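Side-chain contacts in allantoin racemase (Pseudomonas fluorescens, PDB 5LG5), which racemises allantoin, interconverting its two enantiomers by proton transfer, and probably acts on other 5-monosubstituted hydantoins too: residues 77-82 with 124-129; 98-103 with 108-113. One frame throughout, in Å; residues are numbered along the deposited sequence.

Interaction 1: 77-82 with 124-129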
# COMPACT_ATOMS: atom_id res chain seq x y z
N GLY E 77 2.41 8.92 20.45
CA GLY E 77 3.41 8.45 19.50
C GLY E 77 4.60 7.76 20.14
O GLY E 77 5.65 7.64 19.51
N GLU E 78 4.46 7.36 21.40
CA GLU E 78 5.52 6.60 22.07
C GLU E 78 5.38 5.10 21.96
O GLU E 78 4.30 4.56 21.71
CB GLU E 78 5.67 6.98 23.55
CG GLU E 78 6.30 8.32 23.76
CD GLU E 78 5.38 9.46 23.40
OE1 GLU E 78 4.16 9.32 23.65
OE2 GLU E 78 5.88 10.49 22.87
N HIS E 79 6.50 4.43 22.19
CA HIS E 79 6.54 2.99 22.20
C HIS E 79 6.02 2.46 23.52
O HIS E 79 5.86 3.22 24.49
CB HIS E 79 7.97 2.51 22.01
CG HIS E 79 8.51 2.74 20.63
ND1 HIS E 79 8.04 2.07 19.53
CD2 HIS E 79 9.52 3.54 20.19
CE1 HIS E 79 8.72 2.45 18.46
NE2 HIS E 79 9.62 3.34 18.84
N GLY E 80 5.77 1.16 23.56
CA GLY E 80 5.55 0.45 24.80
C GLY E 80 4.23 -0.27 24.96
O GLY E 80 4.16 -1.25 25.70
N ARG E 81 3.20 0.18 24.25
CA ARG E 81 1.87 -0.41 24.38
C ARG E 81 1.89 -1.94 24.27
O ARG E 81 1.28 -2.63 25.08
CB ARG E 81 0.90 0.16 23.33
CG ARG E 81 -0.32 -0.75 23.10
CD ARG E 81 -1.26 -0.25 22.04
NE ARG E 81 -0.62 -0.14 20.73
CZ ARG E 81 -0.33 -1.16 19.92
NH1 ARG E 81 -0.58 -2.41 20.28
NH2 ARG E 81 0.22 -0.92 18.74
N GLU E 82 2.60 -2.44 23.26
CA GLU E 82 2.63 -3.88 23.00
C GLU E 82 3.22 -4.65 24.17
O GLU E 82 2.78 -5.76 24.46
CB GLU E 82 3.45 -4.20 21.74
CG GLU E 82 3.00 -3.50 20.46
CD GLU E 82 3.81 -2.25 20.17
OE1 GLU E 82 4.24 -1.56 21.12
OE2 GLU E 82 4.08 -2.00 18.97
N GLU E 124 3.76 9.20 12.97
CA GLU E 124 3.46 8.58 11.68
C GLU E 124 3.73 7.07 11.75
O GLU E 124 2.91 6.26 11.32
CB GLU E 124 4.28 9.22 10.57
CG GLU E 124 3.86 10.65 10.23
CD GLU E 124 4.82 11.34 9.29
OE1 GLU E 124 5.96 10.84 9.17
OE2 GLU E 124 4.44 12.38 8.70
N ASP E 125 4.87 6.69 12.32
CA ASP E 125 5.21 5.27 12.42
C ASP E 125 4.23 4.49 13.32
O ASP E 125 3.77 3.40 12.96
CB ASP E 125 6.66 5.07 12.88
CG ASP E 125 7.70 5.36 11.78
OD1 ASP E 125 8.90 5.45 12.12
OD2 ASP E 125 7.33 5.51 10.59
N ARG E 126 3.87 5.05 14.48
CA ARG E 126 2.93 4.37 15.38
C ARG E 126 1.52 4.19 14.78
O ARG E 126 0.87 3.17 15.00
CB ARG E 126 2.83 5.10 16.74
CG ARG E 126 4.12 5.06 17.60
CD ARG E 126 4.64 3.64 17.84
NE ARG E 126 3.76 2.85 18.72
CZ ARG E 126 3.97 1.58 19.05
NH1 ARG E 126 5.02 0.93 18.56
NH2 ARG E 126 3.13 0.94 19.86
N LEU E 127 1.05 5.21 14.06
CA LEU E 127 -0.26 5.17 13.41
C LEU E 127 -0.29 4.14 12.28
O LEU E 127 -1.30 3.45 12.07
CB LEU E 127 -0.66 6.56 12.90
CG LEU E 127 -0.99 7.60 13.99
CD1 LEU E 127 -1.22 9.00 13.40
CD2 LEU E 127 -2.22 7.16 14.77
N LYS E 128 0.82 4.05 11.54
CA LYS E 128 0.96 3.05 10.48
C LYS E 128 0.93 1.64 11.04
O LYS E 128 0.20 0.77 10.54
CB LYS E 128 2.25 3.28 9.68
CG LYS E 128 2.14 4.47 8.73
CD LYS E 128 3.48 4.76 8.06
CE LYS E 128 3.37 5.98 7.16
NZ LYS E 128 4.69 6.33 6.56
N LEU E 129 1.70 1.43 12.10
CA LEU E 129 1.79 0.13 12.74
C LEU E 129 0.43 -0.27 13.32
O LEU E 129 0.08 -1.46 13.32
CB LEU E 129 2.83 0.15 13.87
CG LEU E 129 4.23 -0.28 13.43
CD1 LEU E 129 5.28 -0.05 14.53
CD2 LEU E 129 4.27 -1.72 12.93
O HOH W 1 1.10 1.48 17.08
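Arg126 reaches out of helix 120-129 and closes an end-on salt bridge with Glu82, which lies in the first turn of helix 81-87, just after the N-cap Gly80. Each terminal nitrogen takes one oxygen: Arg126 NH2 gives a hydrogen bond to Glu82 OE1 at 3.0 Å, and Arg126 NH1 one to Glu82 OE2 at 3.1 Å. The carboxyl carbon lies at the edge of the guanidinium, yet the two flat groups are turned 71° apart. Glu82 OE2 is met on its syn side, a little out of the carboxylate plane, whereas OE1 is met from well above that plane, so the grip is not a flat one. Arg126 NH1 also comes to the edge of the His79 ring, 3.4 Å from His79 ND1.

A second positive charge stands close by, with Arg81 NH2 3.6 Å from Arg126 NH2. Water 1 lies over one face of the Arg126 guanidinium, accepting from Arg81 NH2 and donating to Arg126 O at 2.7 Å. Arg81 also pairs with Glu97 and bonds Gln85.

In the packing, His79 CA sits over the centre of the guanidinium face opposite the water. Arg126 CG lies 3.6 Å from Gly77 O; beyond it, bends at chi2 (-55°) and chi3 (-69°) turn the guanidinium toward Glu82.

Tyr51 of the second subunit hydrogen-bonds Glu82 OE1 and packs on Arg126, placing the pair at a subunit interface. Glu82 is buried against Arg126, its CD over one face of the Arg81 guanidinium; the positive charge nearby would be expected to favour its ionised form, and Glu82 and Glu97 probably offset the closeness of the two arginines.

Interaction 2: 98-103 with 108-113; sequences AAASTA and HAYSVV
Tyr110 turns one face of its ring to helix 95-103, and Ala100 lies against it near the phenol end. The methyl of Ala100 touches the outer part of the ring, with CB 3.5 Å from Tyr110 CZ and 3.4 Å from Tyr110 OH. Behind it, Ala100 CA stands 4.1 Å above the ring plane, displaced toward the rim, so the helix backbone itself comes close to the aromatic face. One turn on, Ala103 meets the other end of the same side chain: its CB lies 3.9 Å from Tyr110 CB and stands oblique to the ring.

The first torsion sets this up. With chi1 at 71°, Tyr110 CG is placed between the backbone N and the carbonyl carbon, and the ring runs alongside the helix from Ala103 to Ala100 rather than pointing straight at it. Val112 CG2, two residues along the strand on the same side, fills the ring edge in its plane.

The small alanine side chains let helix and strand approach this closely, with the CA atoms of Ala103 and Tyr110 6.4 Å apart. This is helix-on-sheet packing, by a helix that leads from strand 92-94 of one parallel sheet to strand 110-114 of the other. Outside the two segments, the hydroxyl hydrogen-bonds Leu132 O, just after helix 120-129, while Cys136 and Cys177 of the flanking strands also touch Tyr110. A phenylalanine here would probably keep most of the packing on Ala100 but leave the Leu132 carbonyl without this partner in a buried setting. Bonded in this way, the phenol can lie in an otherwise apolar core without an unmet hydrogen bond.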
# COMPACT_ATOMS: atom_id res chain seq x y z
N ALA E 98 -6.33 5.72 20.46
CA ALA E 98 -7.64 6.15 20.92
C ALA E 98 -8.08 7.39 20.14
O ALA E 98 -9.18 7.40 19.57
CB ALA E 98 -7.61 6.44 22.41
N ALA E 99 -7.21 8.39 20.05
CA ALA E 99 -7.57 9.62 19.34
C ALA E 99 -7.87 9.36 17.86
O ALA E 99 -8.90 9.80 17.35
CB ALA E 99 -6.49 10.68 19.50
N ALA E 100 -6.97 8.64 17.17
CA ALA E 100 -7.16 8.42 15.74
C ALA E 100 -8.40 7.60 15.48
O ALA E 100 -9.20 7.92 14.61
CB ALA E 100 -5.93 7.77 15.14
N SER E 101 -8.56 6.53 16.25
CA SER E 101 -9.71 5.65 16.09
C SER E 101 -11.05 6.37 16.30
O SER E 101 -11.99 6.20 15.50
CB SER E 101 -9.59 4.42 17.00
OG SER E 101 -10.61 3.48 16.71
N THR E 102 -11.18 7.18 17.35
CA THR E 102 -12.46 7.85 17.50
C THR E 102 -12.65 8.98 16.48
O THR E 102 -13.75 9.15 15.99
CB THR E 102 -12.84 8.29 18.97
OG1 THR E 102 -12.85 9.72 19.09
CG2 THR E 102 -11.97 7.65 20.01
N ALA E 103 -11.58 9.69 16.12
CA ALA E 103 -11.68 10.72 15.07
C ALA E 103 -12.19 10.13 13.74
O ALA E 103 -12.91 10.78 12.97
CB ALA E 103 -10.34 11.43 14.86
N HIS E 108 -13.98 12.19 7.22
CA HIS E 108 -13.36 11.40 6.18
C HIS E 108 -11.85 11.26 6.39
O HIS E 108 -11.25 10.25 6.03
CB HIS E 108 -13.65 12.00 4.81
CG HIS E 108 -13.26 11.11 3.68
ND1 HIS E 108 -12.12 11.32 2.93
CD2 HIS E 108 -13.83 9.99 3.18
CE1 HIS E 108 -12.02 10.38 2.01
NE2 HIS E 108 -13.05 9.56 2.13
N ALA E 109 -11.25 12.27 7.02
CA ALA E 109 -9.82 12.28 7.27
C ALA E 109 -9.53 13.06 8.55
O ALA E 109 -10.26 14.02 8.86
CB ALA E 109 -9.06 12.89 6.07
N TYR E 110 -8.50 12.65 9.29
CA TYR E 110 -8.11 13.37 10.51
C TYR E 110 -6.66 13.83 10.39
O TYR E 110 -5.87 13.26 9.64
CB TYR E 110 -8.30 12.50 11.77
CG TYR E 110 -7.31 11.36 11.87
CD1 TYR E 110 -7.60 10.12 11.34
CD2 TYR E 110 -6.07 11.53 12.48
CE1 TYR E 110 -6.70 9.08 11.41
CE2 TYR E 110 -5.16 10.49 12.57
CZ TYR E 110 -5.50 9.27 12.02
OH TYR E 110 -4.61 8.23 12.09
N SER E 111 -6.30 14.88 11.13
CA SER E 111 -4.91 15.28 11.24
C SER E 111 -4.50 15.34 12.69
O SER E 111 -5.32 15.58 13.58
CB SER E 111 -4.62 16.64 10.56
OG SER E 111 -4.56 16.52 9.15
N VAL E 112 -3.23 15.06 12.94
CA VAL E 112 -2.71 15.14 14.28
C VAL E 112 -1.84 16.38 14.39
O VAL E 112 -1.00 16.63 13.54
CB VAL E 112 -1.87 13.88 14.60
CG1 VAL E 112 -1.33 13.95 16.03
CG2 VAL E 112 -2.71 12.61 14.37
N VAL E 113 -2.05 17.16 15.44
CA VAL E 113 -1.17 18.29 15.69
C VAL E 113 -0.33 17.95 16.89
O VAL E 113 -0.85 17.73 17.98
CB VAL E 113 -1.93 19.60 15.96
CG1 VAL E 113 -0.93 20.69 16.33
CG2 VAL E 113 -2.76 20.00 14.74

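In the fold
The centres of interactions 1 and 2 lie 14 Å apart, and helix 120-129 connects them: Arg126 serves interaction 1, while the next residue, Leu127, packs against Tyr110, Ala100 and Val112 of interaction 2, its CD1 lying 3.7 Å from Tyr110 OH. In sequence, 77-82 comes first, then helix 95-103, strand 110-114 and helix 120-129, so both segments of interaction 2 fall between those of interaction 1. Segment 77-82 follows strand 70-74 of one four-stranded parallel sheet, whereas strand 110-114 belongs to the other. The two contacts thus link the sheet regions of this Asp/Glu/hydantoin racemase through a shared helix.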